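Local coordinates for flavin-nucleotide-binding protein (Mycobacterium smegmatis, PDB 4YBN) that binds flavin-adenine dinucleotide and heme on a split beta-barrel scaffold and probably serves as an oxidoreductase, at residues A[28-33]-A[52-57]; A[105-110]-A[154-159]. All blocks are in the same frame, centred on the assembly; numbering follows the deposited sequence.

Interaction 1. Residues A[28-33]-A[52-57]; sequences LLDTIP and FGRVGD
Asp-30 and Arg-54 illustrate how a chain leaving a helix can be pinned to a neighbouring strand by charge while an aromatic ring fills the space behind. Arg-54 meets the carboxylate side-on, with one nitrogen for each oxygen. Its NH2 reaches Asp-30 OD2 at 2.8 Å, almost straight at 177° and in the guanidinium plane, on the syn lone pair. The second bond, NE to Asp-30 OD1 at 3.1 Å, is more bent, consistent with carboxylate and guanidinium planes standing 39° apart. A bend at chi3 (57°) in an otherwise extended arginine chain turns the group toward the aspartate, and NH1 then donates back to Gly-56 O, 2.8 Å away, so all three guanidinium nitrogens are engaged and its rotation is probably restricted.

The tight part lies at Phe-52. The carbonyl oxygens of Leu-29, Ile-32 and Pro-33 approach its ring obliquely, Ile-32 O coming within 3.0 Å of CZ, while CD2 of Leu-29 packs at 4.0 Å from the same CZ, the two side chains crossing nearly at right angles. The backbone of Phe-52 closes this end, its N donating to Pro-33 O at 2.9 Å. Val-83 of strand 78-91 and Ile-61 of strand 58-64 also touch the ring.

The arginine side, by contrast, is partly exposed, and two ordered waters bridge the segments there. One molecule links Leu-29 O to Arg-54 N, and another hydrogen-bonds to both Asp-30 OD1 and Arg-54 O. Asn-220, from the C-terminal part of the chain, hydrogen-bonds to both Leu-29 O and Phe-52 O. A helix end and the turn after it thus lie against the strands of the split beta-barrel, the fold of the FMN-binding clan.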
# COMPACT_ATOMS: atom_id res chain seq x y z
N LEU A 28 2.75 12.20 -5.49
CA LEU A 28 2.45 10.90 -4.91
C LEU A 28 1.86 11.03 -3.56
O LEU A 28 0.79 10.47 -3.29
CB LEU A 28 3.71 10.08 -4.82
CG LEU A 28 3.54 8.70 -4.18
CD1 LEU A 28 2.57 7.88 -4.95
CD2 LEU A 28 4.86 8.02 -4.07
N LEU A 29 2.45 11.87 -2.70
CA LEU A 29 1.94 12.04 -1.35
C LEU A 29 0.57 12.70 -1.29
O LEU A 29 -0.21 12.52 -0.36
CB LEU A 29 2.93 12.85 -0.52
CG LEU A 29 4.31 12.27 -0.29
CD1 LEU A 29 5.18 13.16 0.51
CD2 LEU A 29 4.25 10.88 0.32
N ASP A 30 0.22 13.46 -2.32
CA ASP A 30 -1.08 14.02 -2.39
C ASP A 30 -2.07 13.14 -3.11
O ASP A 30 -3.18 13.59 -3.37
CB ASP A 30 -1.00 15.32 -3.19
CG ASP A 30 -0.23 16.40 -2.42
OD1 ASP A 30 -0.09 16.23 -1.18
OD2 ASP A 30 0.22 17.36 -3.07
N THR A 31 -1.69 11.94 -3.48
CA THR A 31 -2.56 11.02 -4.14
C THR A 31 -2.98 9.89 -3.19
O THR A 31 -4.15 9.58 -3.09
CB THR A 31 -1.86 10.43 -5.38
OG1 THR A 31 -1.50 11.47 -6.25
CG2 THR A 31 -2.80 9.46 -6.13
N ILE A 32 -2.02 9.25 -2.54
CA ILE A 32 -2.28 8.04 -1.74
C ILE A 32 -2.44 8.45 -0.32
O ILE A 32 -1.55 9.10 0.18
CB ILE A 32 -1.05 7.08 -1.84
CG1 ILE A 32 -0.77 6.73 -3.33
CG2 ILE A 32 -1.28 5.80 -1.04
CD1 ILE A 32 -1.90 5.96 -3.97
N PRO A 33 -3.53 8.07 0.37
CA PRO A 33 -3.72 8.44 1.76
C PRO A 33 -3.17 7.47 2.81
O PRO A 33 -3.22 7.77 3.99
CB PRO A 33 -5.23 8.50 1.87
CG PRO A 33 -5.68 7.44 0.98
CD PRO A 33 -4.73 7.39 -0.17
N PHE A 52 -2.20 9.28 6.29
CA PHE A 52 -1.35 10.44 6.51
C PHE A 52 -1.85 11.54 5.56
O PHE A 52 -2.52 11.27 4.53
CB PHE A 52 0.09 10.11 6.22
CG PHE A 52 0.39 10.09 4.77
CD1 PHE A 52 0.13 8.92 4.00
CD2 PHE A 52 0.85 11.23 4.11
CE1 PHE A 52 0.28 8.91 2.62
CE2 PHE A 52 1.02 11.21 2.75
CZ PHE A 52 0.70 10.07 1.97
N GLY A 53 -1.49 12.78 5.86
CA GLY A 53 -1.65 13.87 4.89
C GLY A 53 -0.38 14.70 4.84
O GLY A 53 0.32 14.82 5.85
N ARG A 54 -0.01 15.17 3.67
CA ARG A 54 1.08 16.09 3.53
C ARG A 54 0.53 17.49 3.82
O ARG A 54 -0.40 17.96 3.11
CB ARG A 54 1.66 16.07 2.12
CG ARG A 54 2.91 16.93 2.03
CD ARG A 54 3.51 17.03 0.63
NE ARG A 54 2.60 17.55 -0.42
CZ ARG A 54 2.46 18.85 -0.69
NH1 ARG A 54 3.20 19.74 -0.07
NH2 ARG A 54 1.67 19.27 -1.65
N VAL A 55 1.06 18.13 4.85
CA VAL A 55 0.70 19.52 5.21
C VAL A 55 1.91 20.30 4.98
O VAL A 55 2.76 20.36 5.81
CB VAL A 55 0.17 19.60 6.61
CG1 VAL A 55 -0.23 21.04 7.02
CG2 VAL A 55 -1.04 18.68 6.72
N GLY A 56 2.00 20.82 3.78
CA GLY A 56 3.20 21.52 3.35
C GLY A 56 4.42 20.63 3.23
O GLY A 56 4.43 19.72 2.42
N ASP A 57 5.39 20.85 4.08
CA ASP A 57 6.60 20.09 4.11
C ASP A 57 6.64 19.16 5.32
O ASP A 57 7.69 18.75 5.76
CB ASP A 57 7.82 20.99 4.09
CG ASP A 57 7.91 21.81 2.82
OD1 ASP A 57 7.67 21.32 1.70
OD2 ASP A 57 8.23 22.99 2.94
O HOH W 1 -1.53 14.74 1.20
O HOH W 2 -1.00 18.09 0.39

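Interaction 2. Residues A[105-110]-A[154-159]; sequences ATLFGT and LAIGDD. With FAD (flavin-adenine dinucleotide), chain K.
Leu-107 and Leu-154 meet just before the chain of strand 99-108 turns a corner at Gly-109, in a split beta-barrel, the fold of pyridoxamine 5'-phosphate oxidase relatives, and they exemplify a junction packed by aliphatic branches. One methyl of Leu-154, CD2, rests 4.0 Å from Leu-107 CB. The other, CD1, lies against the backbone of the corner, 3.6 Å from Gly-109 C and hardly farther from Thr-110 N. With CG trans to the backbone N (chi1 177°), the fork of Leu-154 is carried across to the other segment, and chi2 of 73° turns one methyl to Leu-107 and the other to the corner. Glycine suits the corner twice over: a beta carbon there would press on CD1, and the backbone angles would jam it against the preceding carbonyl oxygen. Farther along, Leu-107 CD2 meets Ile-156 CG1 at 3.9 Å, the two side chains crossing at a slant.

Between the segments themselves the polar link is indirect, a water accepting from Ala-155 N and donating to Thr-110 O. Asn-160 provides a further tie: its ND2 hydrogen-bonds to both Phe-108 O and Ala-155 O, while its OD1 accepts from Gly-157 N. Around this shell, Trp-161 packs on Leu-107 and Ile-156, and Val-81 of strand 78-91 lies against Leu-154.

Alternation along the strand turns Thr-106 and Phe-108 to the other face, where FAD binds at the subunit boundary; Pro-49 O and His-62 O of the second subunit also hydrogen-bond to it. The phenylalanine approaches the adenosine ribose, CZ 3.7 Å from FAD O3B, with FAD O2B in the plane of the ring at its edge. Thr-106 touches the adenine through OG1, which lies beside the backbone N and trans to the carbonyl carbon (chi1 -45°), 3.2 Å from FAD C2A.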
# COMPACT_ATOMS: atom_id res chain seq x y z
N ALA A 105 7.48 6.02 -2.46
CA ALA A 105 8.39 6.94 -1.77
C ALA A 105 8.70 6.34 -0.45
O ALA A 105 7.84 5.70 0.17
CB ALA A 105 7.74 8.29 -1.63
N THR A 106 9.92 6.56 0.02
CA THR A 106 10.33 6.16 1.34
C THR A 106 10.96 7.39 2.03
O THR A 106 11.77 8.08 1.40
CB THR A 106 11.38 5.05 1.30
OG1 THR A 106 10.97 4.05 0.35
CG2 THR A 106 11.40 4.42 2.67
N LEU A 107 10.48 7.72 3.22
CA LEU A 107 10.95 8.85 4.04
C LEU A 107 11.48 8.38 5.43
O LEU A 107 10.93 7.48 6.03
CB LEU A 107 9.83 9.83 4.32
CG LEU A 107 9.23 10.34 2.99
CD1 LEU A 107 8.02 9.51 2.55
CD2 LEU A 107 8.88 11.80 3.11
N PHE A 108 12.49 9.05 5.97
CA PHE A 108 13.14 8.54 7.18
C PHE A 108 13.21 9.71 8.12
O PHE A 108 13.53 10.79 7.67
CB PHE A 108 14.58 8.17 6.81
CG PHE A 108 14.68 7.07 5.81
CD1 PHE A 108 14.55 5.74 6.22
CD2 PHE A 108 14.90 7.35 4.47
CE1 PHE A 108 14.66 4.69 5.31
CE2 PHE A 108 15.01 6.31 3.54
CZ PHE A 108 14.90 4.97 3.98
N GLY A 109 12.95 9.48 9.39
CA GLY A 109 13.28 10.42 10.40
C GLY A 109 12.53 10.11 11.65
O GLY A 109 12.00 9.01 11.84
N THR A 110 12.43 11.12 12.49
CA THR A 110 11.78 11.02 13.78
C THR A 110 10.58 11.90 13.75
O THR A 110 10.67 13.08 13.43
CB THR A 110 12.80 11.42 14.91
OG1 THR A 110 13.93 10.56 14.79
CG2 THR A 110 12.24 11.29 16.26
N LEU A 154 6.34 14.31 10.54
CA LEU A 154 7.66 14.02 10.06
C LEU A 154 8.04 15.00 8.98
O LEU A 154 7.32 15.18 8.02
CB LEU A 154 7.64 12.59 9.48
CG LEU A 154 8.92 12.08 8.82
CD1 LEU A 154 9.91 11.81 9.93
CD2 LEU A 154 8.73 10.84 8.01
N ALA A 155 9.18 15.64 9.17
CA ALA A 155 9.71 16.65 8.25
C ALA A 155 10.10 16.07 6.94
O ALA A 155 10.78 15.08 6.89
CB ALA A 155 10.93 17.37 8.88
N ILE A 156 9.66 16.70 5.85
CA ILE A 156 10.11 16.33 4.55
C ILE A 156 11.19 17.33 4.16
O ILE A 156 10.88 18.47 3.80
CB ILE A 156 9.03 16.39 3.50
CG1 ILE A 156 7.84 15.53 3.88
CG2 ILE A 156 9.63 15.99 2.15
CD1 ILE A 156 6.55 15.90 3.12
N GLY A 157 12.43 16.87 4.20
CA GLY A 157 13.56 17.75 4.00
C GLY A 157 14.11 17.55 2.61
O GLY A 157 13.37 17.12 1.72
N ASP A 158 15.40 17.88 2.42
CA ASP A 158 16.04 17.69 1.12
C ASP A 158 16.65 16.32 0.98
O ASP A 158 16.76 15.84 -0.10
CB ASP A 158 17.15 18.73 0.93
CG ASP A 158 16.60 20.12 0.78
OD1 ASP A 158 15.65 20.30 -0.02
OD2 ASP A 158 17.09 21.02 1.47
N ASP A 159 17.07 15.71 2.07
CA ASP A 159 17.94 14.57 2.00
C ASP A 159 17.33 13.26 2.58
O ASP A 159 17.99 12.21 2.57
CB ASP A 159 19.28 14.91 2.71
CG ASP A 159 20.13 16.00 1.95
OD1 ASP A 159 19.95 16.22 0.74
OD2 ASP A 159 20.98 16.67 2.59
PA FAD K . 18.48 -1.06 -1.47
O1A FAD K . 19.79 -0.78 -2.15
O2A FAD K . 18.43 -2.25 -0.56
O5B FAD K . 17.96 0.33 -0.76
C5B FAD K . 18.72 1.56 -0.81
C4B FAD K . 17.80 2.79 -0.80
O4B FAD K . 17.06 2.86 -2.03
C3B FAD K . 16.65 2.77 0.22
O3B FAD K . 17.02 3.03 1.59
C2B FAD K . 15.61 3.72 -0.39
O2B FAD K . 15.83 5.07 -0.00
C1B FAD K . 15.85 3.60 -1.90
N9A FAD K . 14.73 2.86 -2.50
C8A FAD K . 14.85 1.57 -2.89
N7A FAD K . 13.65 1.11 -3.35
C5A FAD K . 12.76 2.11 -3.26
C6A FAD K . 11.31 2.22 -3.59
N6A FAD K . 10.72 1.13 -4.12
N1A FAD K . 10.70 3.42 -3.38
C2A FAD K . 11.36 4.48 -2.83
N3A FAD K . 12.68 4.42 -2.52
C4A FAD K . 13.44 3.28 -2.71
N1 FAD K . 11.45 -5.28 -6.21
C2 FAD K . 11.75 -6.60 -6.40
O2 FAD K . 12.97 -6.85 -6.27
N3 FAD K . 10.79 -7.53 -6.70
C4 FAD K . 9.45 -7.21 -6.75
O4 FAD K . 8.47 -7.98 -6.96
C4X FAD K . 9.06 -5.79 -6.58
N5 FAD K . 7.76 -5.40 -6.62
C5X FAD K . 7.46 -4.09 -6.39
C6 FAD K . 6.16 -3.69 -6.45
C7 FAD K . 5.86 -2.35 -6.26
C7M FAD K . 4.44 -1.89 -6.30
C8 FAD K . 6.90 -1.34 -5.96
C8M FAD K . 6.54 0.10 -5.70
C9 FAD K . 8.20 -1.75 -5.92
C9A FAD K . 8.51 -3.09 -6.12
N10 FAD K . 9.84 -3.50 -6.03
C10 FAD K . 10.16 -4.84 -6.28
C1' FAD K . 10.93 -2.52 -5.79
C2' FAD K . 11.58 -2.60 -4.44
O2' FAD K . 10.93 -1.66 -3.58
C3' FAD K . 13.03 -2.16 -4.62
O3' FAD K . 13.08 -0.92 -5.40
C4' FAD K . 13.86 -3.32 -5.25
O4' FAD K . 13.79 -4.52 -4.44
C5' FAD K . 15.30 -2.89 -5.43
O5' FAD K . 15.74 -2.33 -4.20
P FAD K . 17.28 -1.95 -3.95
O1P FAD K . 17.60 -1.01 -5.08
O2P FAD K . 18.07 -3.19 -3.75
O3P FAD K . 17.27 -1.16 -2.57
O HOH W 3 10.58 15.10 11.51

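Overall arrangement
From the N terminus, helix 22-29 ends in the turn of residues 28-33. Strand 34-41 and the first part of strand 44-55 follow before interaction 1 closes this short excursion of mostly strand. Only later does strand 99-108 open interaction 2, which spans a longer, largely helical passage and closes at the end of strand 149-155. The two loops therefore follow in series, neither nesting nor crossing. In space they adjoin, their centres about 12 Å apart: Asp-57 O probably accepts a hydrogen bond from Ile-156 N, and Ile-156 CD1 packs on Leu-29 and Arg-54. Together they tie the end of helix 22-29 to strands 44-55, 99-108 and 149-155 of one antiparallel sheet.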